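Local coordinates for Alr3699 protein (Nostoc sp., PDB 4XSO) that belongs to the GT-B glycosyltransferases, proteins built of two Rossmann-like domains facing each other across a cleft, at residues F182-Y187 and A303-K308; I178-D183 and F296-V301. One frame throughout, in Å; residues are numbered along the deposited sequence.

Interaction 1. Residues F182-Y187 and A303-K308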
ATOM      1  N   PHE A 182      -4.419 -28.334  19.708  1.00 33.32           N
ATOM      2  CA  PHE A 182      -4.436 -28.285  21.166  1.00 31.99           C
ATOM      3  C   PHE A 182      -3.466 -29.311  21.767  1.00 30.29           C
ATOM      4  O   PHE A 182      -3.369 -30.417  21.276  1.00 27.99           O
ATOM      5  CB  PHE A 182      -5.860 -28.613  21.655  1.00 31.05           C
ATOM      6  CG  PHE A 182      -6.882 -27.663  21.127  1.00 31.79           C
ATOM      7  CD1 PHE A 182      -7.415 -27.847  19.860  1.00 29.57           C
ATOM      8  CD2 PHE A 182      -7.303 -26.560  21.902  1.00 31.53           C
ATOM      9  CE1 PHE A 182      -8.310 -26.913  19.316  1.00 35.31           C
ATOM     10  CE2 PHE A 182      -8.235 -25.701  21.395  1.00 33.98           C
ATOM     11  CZ  PHE A 182      -8.747 -25.887  20.092  1.00 33.48           C
ATOM     12  N   ASP A 183      -2.823 -28.969  22.878  1.00 29.47           N
ATOM     13  CA  ASP A 183      -2.026 -29.945  23.610  1.00 31.63           C
ATOM     14  C   ASP A 183      -2.974 -30.829  24.361  1.00 27.71           C
ATOM     15  O   ASP A 183      -3.561 -30.374  25.329  1.00 30.50           O
ATOM     16  CB  ASP A 183      -1.134 -29.261  24.582  1.00 36.37           C
ATOM     17  CG  ASP A 183      -0.223 -30.251  25.322  1.00 37.22           C
ATOM     18  OD1 ASP A 183      -0.429 -31.477  25.371  1.00 36.64           O
ATOM     19  OD2 ASP A 183       0.774 -29.758  25.790  1.00 48.59           O
ATOM     20  N   ILE A 184      -3.117 -32.068  23.949  1.00 27.40           N
ATOM     21  CA  ILE A 184      -4.298 -32.848  24.403  1.00 33.12           C
ATOM     22  C   ILE A 184      -4.242 -33.233  25.874  1.00 32.44           C
ATOM     23  O   ILE A 184      -5.262 -33.303  26.521  1.00 32.38           O
ATOM     24  CB  ILE A 184      -4.660 -34.036  23.520  1.00 37.24           C
ATOM     25  CG1 ILE A 184      -3.666 -35.201  23.687  1.00 40.48           C
ATOM     26  CG2 ILE A 184      -4.785 -33.603  22.062  1.00 34.52           C
ATOM     27  CD1 ILE A 184      -3.880 -36.356  22.731  1.00 41.26           C
ATOM     28  N   ASN A 185      -3.032 -33.380  26.385  1.00 32.37           N
ATOM     29  CA  ASN A 185      -2.778 -33.736  27.788  1.00 33.45           C
ATOM     30  C   ASN A 185      -3.060 -32.623  28.769  1.00 29.62           C
ATOM     31  O   ASN A 185      -3.434 -32.893  29.914  1.00 33.29           O
ATOM     32  CB  ASN A 185      -1.327 -34.288  27.908  1.00 32.80           C
ATOM     33  CG  ASN A 185      -1.156 -35.582  27.171  1.00 31.39           C
ATOM     34  OD1 ASN A 185      -2.099 -36.349  26.950  1.00 35.77           O
ATOM     35  ND2 ASN A 185       0.035 -35.831  26.746  1.00 37.41           N
ATOM     36  N   LEU A 186      -3.093 -31.373  28.293  1.00 32.06           N
ATOM     37  CA  LEU A 186      -3.604 -30.311  29.122  1.00 34.54           C
ATOM     38  C   LEU A 186      -5.071 -30.461  29.482  1.00 29.52           C
ATOM     39  O   LEU A 186      -5.556 -29.746  30.331  1.00 33.18           O
ATOM     40  CB  LEU A 186      -3.398 -28.939  28.520  1.00 41.34           C
ATOM     41  CG  LEU A 186      -1.979 -28.547  28.117  1.00 47.33           C
ATOM     42  CD1 LEU A 186      -2.040 -27.084  27.657  1.00 48.60           C
ATOM     43  CD2 LEU A 186      -0.931 -28.806  29.197  1.00 49.96           C
ATOM     44  N   TYR A 187      -5.782 -31.401  28.907  1.00 29.94           N
ATOM     45  CA  TYR A 187      -7.214 -31.429  29.088  1.00 33.15           C
ATOM     46  C   TYR A 187      -7.616 -32.630  29.954  1.00 31.99           C
ATOM     47  O   TYR A 187      -8.786 -32.962  30.083  1.00 31.65           O
ATOM     48  CB  TYR A 187      -7.925 -31.364  27.727  1.00 31.09           C
ATOM     49  CG  TYR A 187      -7.673 -30.033  27.080  1.00 32.95           C
ATOM     50  CD1 TYR A 187      -8.473 -28.929  27.359  1.00 34.35           C
ATOM     51  CD2 TYR A 187      -6.575 -29.846  26.194  1.00 35.16           C
ATOM     52  CE1 TYR A 187      -8.206 -27.679  26.791  1.00 35.90           C
ATOM     53  CE2 TYR A 187      -6.326 -28.608  25.613  1.00 33.75           C
ATOM     54  CZ  TYR A 187      -7.149 -27.520  25.904  1.00 35.37           C
ATOM     55  OH  TYR A 187      -6.857 -26.277  25.358  1.00 35.16           O
ATOM     56  N   ALA A 303     -13.865 -29.035  25.315  1.00 30.35           N
ATOM     57  CA  ALA A 303     -14.788 -29.850  26.088  1.00 30.83           C
ATOM     58  C   ALA A 303     -14.655 -31.332  25.724  1.00 30.73           C
ATOM     59  O   ALA A 303     -14.649 -32.209  26.590  1.00 29.31           O
ATOM     60  CB  ALA A 303     -16.194 -29.333  25.839  1.00 33.13           C
ATOM     61  N   MET A 304     -14.495 -31.576  24.427  1.00 29.69           N
ATOM     62  CA  MET A 304     -14.361 -32.922  23.876  1.00 30.65           C
ATOM     63  C   MET A 304     -13.044 -33.536  24.401  1.00 29.06           C
ATOM     64  O   MET A 304     -13.005 -34.666  24.869  1.00 33.31           O
ATOM     65  CB  MET A 304     -14.387 -32.859  22.344  1.00 33.88           C
ATOM     66  CG  MET A 304     -15.738 -32.446  21.739  1.00 31.13           C
ATOM     67  SD  MET A 304     -15.742 -32.292  19.911  1.00 25.41           S
ATOM     68  CE  MET A 304     -16.402 -33.856  19.696  1.00 36.37           C
ATOM     69  N   LEU A 305     -11.972 -32.784  24.342  1.00 28.51           N
ATOM     70  CA  LEU A 305     -10.672 -33.275  24.825  1.00 29.49           C
ATOM     71  C   LEU A 305     -10.729 -33.507  26.293  1.00 31.41           C
ATOM     72  O   LEU A 305      -9.930 -34.312  26.822  1.00 29.70           O
ATOM     73  CB  LEU A 305      -9.585 -32.245  24.501  1.00 28.32           C
ATOM     74  CG  LEU A 305      -9.183 -32.158  23.048  1.00 28.10           C
ATOM     75  CD1 LEU A 305      -8.357 -30.907  22.822  1.00 30.97           C
ATOM     76  CD2 LEU A 305      -8.418 -33.375  22.650  1.00 31.73           C
ATOM     77  N   CYS A 306     -11.637 -32.807  27.007  1.00 31.14           N
ATOM     78  CA  CYS A 306     -11.754 -33.065  28.440  1.00 29.92           C
ATOM     79  C   CYS A 306     -12.594 -34.303  28.645  1.00 34.81           C
ATOM     80  O   CYS A 306     -12.906 -34.677  29.765  1.00 35.18           O
ATOM     81  CB  CYS A 306     -12.383 -31.922  29.229  1.00 32.10           C
ATOM     82  SG  CYS A 306     -11.475 -30.403  29.312  1.00 33.30           S
ATOM     83  N   GLY A 307     -13.024 -34.937  27.573  1.00 29.55           N
ATOM     84  CA  GLY A 307     -13.863 -36.078  27.771  1.00 33.35           C
ATOM     85  C   GLY A 307     -15.239 -35.740  28.306  1.00 32.17           C
ATOM     86  O   GLY A 307     -15.764 -36.510  29.040  1.00 31.55           O
ATOM     87  N   LYS A 308     -15.835 -34.634  27.918  1.00 29.54           N
ATOM     88  CA  LYS A 308     -17.156 -34.244  28.436  1.00 28.82           C
ATOM     89  C   LYS A 308     -18.234 -34.281  27.366  1.00 28.63           C
ATOM     90  O   LYS A 308     -17.974 -34.078  26.184  1.00 30.46           O
ATOM     91  CB  LYS A 308     -17.088 -32.824  28.995  1.00 31.03           C
ATOM     92  CG  LYS A 308     -16.265 -32.744  30.285  1.00 38.35           C
ATOM     93  CD  LYS A 308     -16.963 -33.706  31.253  1.00 37.38           C
ATOM     94  CE  LYS A 308     -16.603 -33.552  32.665  1.00 48.05           C
ATOM     95  NZ  LYS A 308     -17.330 -34.599  33.391  1.00 45.37           N
TER
HETATM   96  O   HOH W   1      -7.401 -35.073  26.267  1.00 35.84           O
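The Tyr187 ring has Leu305 CD1 over one face. At its edge, near the ring plane, are Cys306 SG and Ile184 O of its own turn. The sulfur stands 3.9 Å from Tyr187 CD1, a cysteine sulfur-aromatic contact made from the edge. Phe182 meets the same methyl differently. Leu305 CD1 approaches its ring obliquely and lies 3.6 Å from Phe182 CB.

Leu305 is the centre of the contact, and its two branches divide the work. CD1 touches both aromatic residues. CD2 goes to the isoleucine, 3.7 Å from Ile184 CG2, and these two side chains cross at about a right angle. Leu305 CG is anti to its own carbonyl carbon (chi1 -73°), and with chi2 at 167° CD1 and CD2 both reach the loop. Lower down, Leu305 CB rests 3.7 Å from Tyr187 CB.

No direct hydrogen bond joins the segments. A water donates to both Ile184 O (2.8 Å) and Leu305 O (2.7 Å) and so ties the 3-10 turn to the helix end. Leu305 O also accepts a bond from Gln361. Cys306 CA points its hydrogen at Tyr187 O, 3.4 Å away, with an angle of 163° at the hydrogen. The helix stops here in a Schellman motif. Gly307 has positive phi, and Gly307 N bonds back to Met304 O at 2.7 Å, while Lys308 N reaches Ala303 O. The Tyr187 hydroxyl is held by Glu302, one turn back on the same helix.

The contact is buried. It joins the loop between strand 175-177 and helix 191-201 to the C-terminal end of helix 298-305. Helix 350-368 packs against it through Ala364, Ser365 and Phe368, and helix 276-282 touches it through Pro277 and Met280.

Interaction 2. Residues I178-D183 and F296-V301; sequences IYNGFD and FGRVIV
Phe296 carries CG anti to its backbone N (chi1 -175°), and its ring reaches the chain at Tyr179 and Asn180. Asn180 CG is anti to its carbonyl carbon, which lets the amide stack over the Phe296 ring. This is the linker of a GT-B fold meeting the start of helix 298-305, where Gly297 holds the N-cap position. Asn180 CB makes a CH-pi contact with the Phe296 face, 3.9 Å from the ring centroid. Tyr179 comes to the edge instead, with CD1 3.7 Å from Phe296 CE2. Its hydroxyl bonds to Glu320.

The Phe182 ring is packed on several sides. Val301 CG1 lies over one face, 3.6 Å from Phe182 CE1. Phe296 CE1 meets its edge in plane. The Arg298 chain bends at chi3 (61°) and turns a guanidinium face to the rim of the Phe182 ring. Phe182 CE2 lies over that face, 3.6 Å from Arg298 NH2, with the two planes 26° apart.

A bound glycerol lies close to the Asn180 side chain. One polar link across the contact runs through a water, which accepts from Arg298 NH1 (3.0 Å) and donates to Gly181 O (2.7 Å).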
ATOM      1  N   ILE A 178      -7.103 -26.227   7.709  1.00 25.32           N
ATOM      2  CA  ILE A 178      -6.248 -26.782   8.792  1.00 25.52           C
ATOM      3  C   ILE A 178      -6.886 -26.275  10.066  1.00 26.32           C
ATOM      4  O   ILE A 178      -7.021 -25.089  10.280  1.00 27.76           O
ATOM      5  CB  ILE A 178      -4.791 -26.338   8.735  1.00 31.31           C
ATOM      6  CG1 ILE A 178      -4.131 -26.775   7.449  1.00 32.40           C
ATOM      7  CG2 ILE A 178      -3.988 -26.933   9.910  1.00 30.01           C
ATOM      8  CD1 ILE A 178      -2.696 -26.342   7.369  1.00 34.47           C
ATOM      9  N   TYR A 179      -7.302 -27.219  10.926  1.00 29.20           N
ATOM     10  CA  TYR A 179      -8.068 -26.913  12.135  1.00 29.14           C
ATOM     11  C   TYR A 179      -7.060 -26.365  13.179  1.00 29.37           C
ATOM     12  O   TYR A 179      -5.878 -26.543  13.037  1.00 33.91           O
ATOM     13  CB  TYR A 179      -8.745 -28.216  12.583  1.00 29.33           C
ATOM     14  CG  TYR A 179      -9.895 -28.687  11.687  1.00 32.63           C
ATOM     15  CD1 TYR A 179     -10.976 -27.832  11.434  1.00 32.42           C
ATOM     16  CD2 TYR A 179      -9.986 -29.997  11.198  1.00 36.39           C
ATOM     17  CE1 TYR A 179     -12.068 -28.220  10.651  1.00 38.69           C
ATOM     18  CE2 TYR A 179     -11.122 -30.394  10.400  1.00 39.57           C
ATOM     19  CZ  TYR A 179     -12.156 -29.496  10.142  1.00 40.56           C
ATOM     20  OH  TYR A 179     -13.341 -29.794   9.346  1.00 50.25           O
ATOM     21  N   ASN A 180      -7.558 -25.684  14.214  1.00 29.10           N
ATOM     22  CA  ASN A 180      -6.810 -25.294  15.401  1.00 30.16           C
ATOM     23  C   ASN A 180      -6.277 -26.561  16.118  1.00 29.91           C
ATOM     24  O   ASN A 180      -6.900 -27.651  16.123  1.00 28.78           O
ATOM     25  CB  ASN A 180      -7.711 -24.507  16.356  1.00 28.65           C
ATOM     26  CG  ASN A 180      -8.045 -23.087  15.896  1.00 30.88           C
ATOM     27  OD1 ASN A 180      -8.020 -22.734  14.709  1.00 36.64           O
ATOM     28  ND2 ASN A 180      -8.476 -22.299  16.834  1.00 36.29           N
ATOM     29  N   GLY A 181      -5.099 -26.449  16.683  1.00 32.78           N
ATOM     30  CA  GLY A 181      -4.504 -27.600  17.405  1.00 34.33           C
ATOM     31  C   GLY A 181      -4.471 -27.288  18.899  1.00 33.87           C
ATOM     32  O   GLY A 181      -4.471 -26.135  19.260  1.00 31.02           O
ATOM     33  N   PHE A 182      -4.419 -28.334  19.708  1.00 33.32           N
ATOM     34  CA  PHE A 182      -4.436 -28.285  21.166  1.00 31.99           C
ATOM     35  C   PHE A 182      -3.466 -29.311  21.767  1.00 30.29           C
ATOM     36  O   PHE A 182      -3.369 -30.417  21.276  1.00 27.99           O
ATOM     37  CB  PHE A 182      -5.860 -28.613  21.655  1.00 31.05           C
ATOM     38  CG  PHE A 182      -6.882 -27.663  21.127  1.00 31.79           C
ATOM     39  CD1 PHE A 182      -7.415 -27.847  19.860  1.00 29.57           C
ATOM     40  CD2 PHE A 182      -7.303 -26.560  21.902  1.00 31.53           C
ATOM     41  CE1 PHE A 182      -8.310 -26.913  19.316  1.00 35.31           C
ATOM     42  CE2 PHE A 182      -8.235 -25.701  21.395  1.00 33.98           C
ATOM     43  CZ  PHE A 182      -8.747 -25.887  20.092  1.00 33.48           C
ATOM     44  N   ASP A 183      -2.823 -28.969  22.878  1.00 29.47           N
ATOM     45  CA  ASP A 183      -2.026 -29.945  23.610  1.00 31.63           C
ATOM     46  C   ASP A 183      -2.974 -30.829  24.361  1.00 27.71           C
ATOM     47  O   ASP A 183      -3.561 -30.374  25.329  1.00 30.50           O
ATOM     48  CB  ASP A 183      -1.134 -29.261  24.582  1.00 36.37           C
ATOM     49  CG  ASP A 183      -0.223 -30.251  25.322  1.00 37.22           C
ATOM     50  OD1 ASP A 183      -0.429 -31.477  25.371  1.00 36.64           O
ATOM     51  OD2 ASP A 183       0.774 -29.758  25.790  1.00 48.59           O
ATOM     52  N   PHE A 296     -14.899 -21.709  14.148  1.00 35.77           N
ATOM     53  CA  PHE A 296     -14.355 -22.882  14.813  1.00 40.04           C
ATOM     54  C   PHE A 296     -14.584 -22.730  16.343  1.00 45.62           C
ATOM     55  O   PHE A 296     -13.989 -21.857  16.995  1.00 56.50           O
ATOM     56  CB  PHE A 296     -12.828 -22.880  14.652  1.00 37.22           C
ATOM     57  CG  PHE A 296     -12.159 -24.113  15.212  1.00 35.32           C
ATOM     58  CD1 PHE A 296     -11.819 -24.216  16.548  1.00 35.50           C
ATOM     59  CD2 PHE A 296     -11.862 -25.203  14.356  1.00 40.02           C
ATOM     60  CE1 PHE A 296     -11.174 -25.368  17.026  1.00 37.01           C
ATOM     61  CE2 PHE A 296     -11.219 -26.342  14.839  1.00 41.03           C
ATOM     62  CZ  PHE A 296     -10.891 -26.415  16.169  1.00 37.92           C
ATOM     63  N   GLY A 297     -15.378 -23.529  16.972  1.00 48.42           N
ATOM     64  CA  GLY A 297     -15.537 -23.274  18.418  1.00 43.97           C
ATOM     65  C   GLY A 297     -14.430 -23.899  19.255  1.00 39.35           C
ATOM     66  O   GLY A 297     -14.485 -25.124  19.496  1.00 34.58           O
ATOM     67  N   ARG A 298     -13.430 -23.115  19.701  1.00 34.12           N
ATOM     68  CA  ARG A 298     -12.326 -23.716  20.501  1.00 35.81           C
ATOM     69  C   ARG A 298     -12.925 -24.451  21.710  1.00 33.68           C
ATOM     70  O   ARG A 298     -12.561 -25.577  22.059  1.00 32.86           O
ATOM     71  CB  ARG A 298     -11.281 -22.655  20.935  1.00 37.81           C
ATOM     72  CG  ARG A 298     -10.471 -22.090  19.750  1.00 39.64           C
ATOM     73  CD  ARG A 298      -9.498 -20.964  20.136  1.00 44.10           C
ATOM     74  NE  ARG A 298      -8.478 -21.389  21.093  1.00 39.56           N
ATOM     75  CZ  ARG A 298      -7.392 -22.119  20.797  1.00 46.54           C
ATOM     76  NH1 ARG A 298      -7.082 -22.442  19.543  1.00 47.45           N
ATOM     77  NH2 ARG A 298      -6.564 -22.503  21.765  1.00 51.31           N
ATOM     78  N   VAL A 299     -13.934 -23.851  22.328  1.00 30.41           N
ATOM     79  CA  VAL A 299     -14.535 -24.415  23.536  1.00 30.69           C
ATOM     80  C   VAL A 299     -15.160 -25.790  23.336  1.00 28.14           C
ATOM     81  O   VAL A 299     -15.172 -26.641  24.246  1.00 33.98           O
ATOM     82  CB  VAL A 299     -15.628 -23.448  24.092  1.00 35.13           C
ATOM     83  CG1 VAL A 299     -16.496 -24.118  25.111  1.00 39.94           C
ATOM     84  CG2 VAL A 299     -14.923 -22.243  24.708  1.00 43.27           C
ATOM     85  N   ILE A 300     -15.700 -25.994  22.164  1.00 30.98           N
ATOM     86  CA  ILE A 300     -16.341 -27.238  21.820  1.00 30.99           C
ATOM     87  C   ILE A 300     -15.197 -28.282  21.777  1.00 29.26           C
ATOM     88  O   ILE A 300     -15.267 -29.288  22.404  1.00 32.24           O
ATOM     89  CB  ILE A 300     -17.019 -27.145  20.467  1.00 30.68           C
ATOM     90  CG1 ILE A 300     -18.174 -26.119  20.516  1.00 37.06           C
ATOM     91  CG2 ILE A 300     -17.517 -28.516  20.027  1.00 33.58           C
ATOM     92  CD1 ILE A 300     -18.770 -25.840  19.119  1.00 33.66           C
ATOM     93  N   VAL A 301     -14.165 -28.036  21.018  1.00 31.26           N
ATOM     94  CA  VAL A 301     -12.992 -28.965  21.041  1.00 30.42           C
ATOM     95  C   VAL A 301     -12.390 -29.171  22.417  1.00 28.51           C
ATOM     96  O   VAL A 301     -12.046 -30.274  22.783  1.00 32.61           O
ATOM     97  CB  VAL A 301     -11.907 -28.531  20.046  1.00 28.02           C
ATOM     98  CG1 VAL A 301     -10.692 -29.494  20.111  1.00 28.03           C
ATOM     99  CG2 VAL A 301     -12.479 -28.522  18.661  1.00 31.01           C
TER
HETATM  100  O   HOH W   2      -4.536 -23.513  18.446  1.00 48.53           O

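Overall arrangement
The centres of the two interactions are 10 Å apart. Both pair the loop after strand 175-177 with helix 298-305 or its flanks. Along the chain, interaction 2 comes first on both sides: 178-183 runs into 182-187, and 296-301 precedes 303-308. Interaction 2 therefore takes the N-terminal end of the helix and interaction 1 the C-terminal end, with Phe182 common to both. Strand 175-177 is an edge strand of the seven-stranded sheet, while helix 298-305 belongs with the six-stranded one. The linker between the domains is thus fastened along one helix of the second domain. Phe368, at the end of helix 350-368, packs against both interactions.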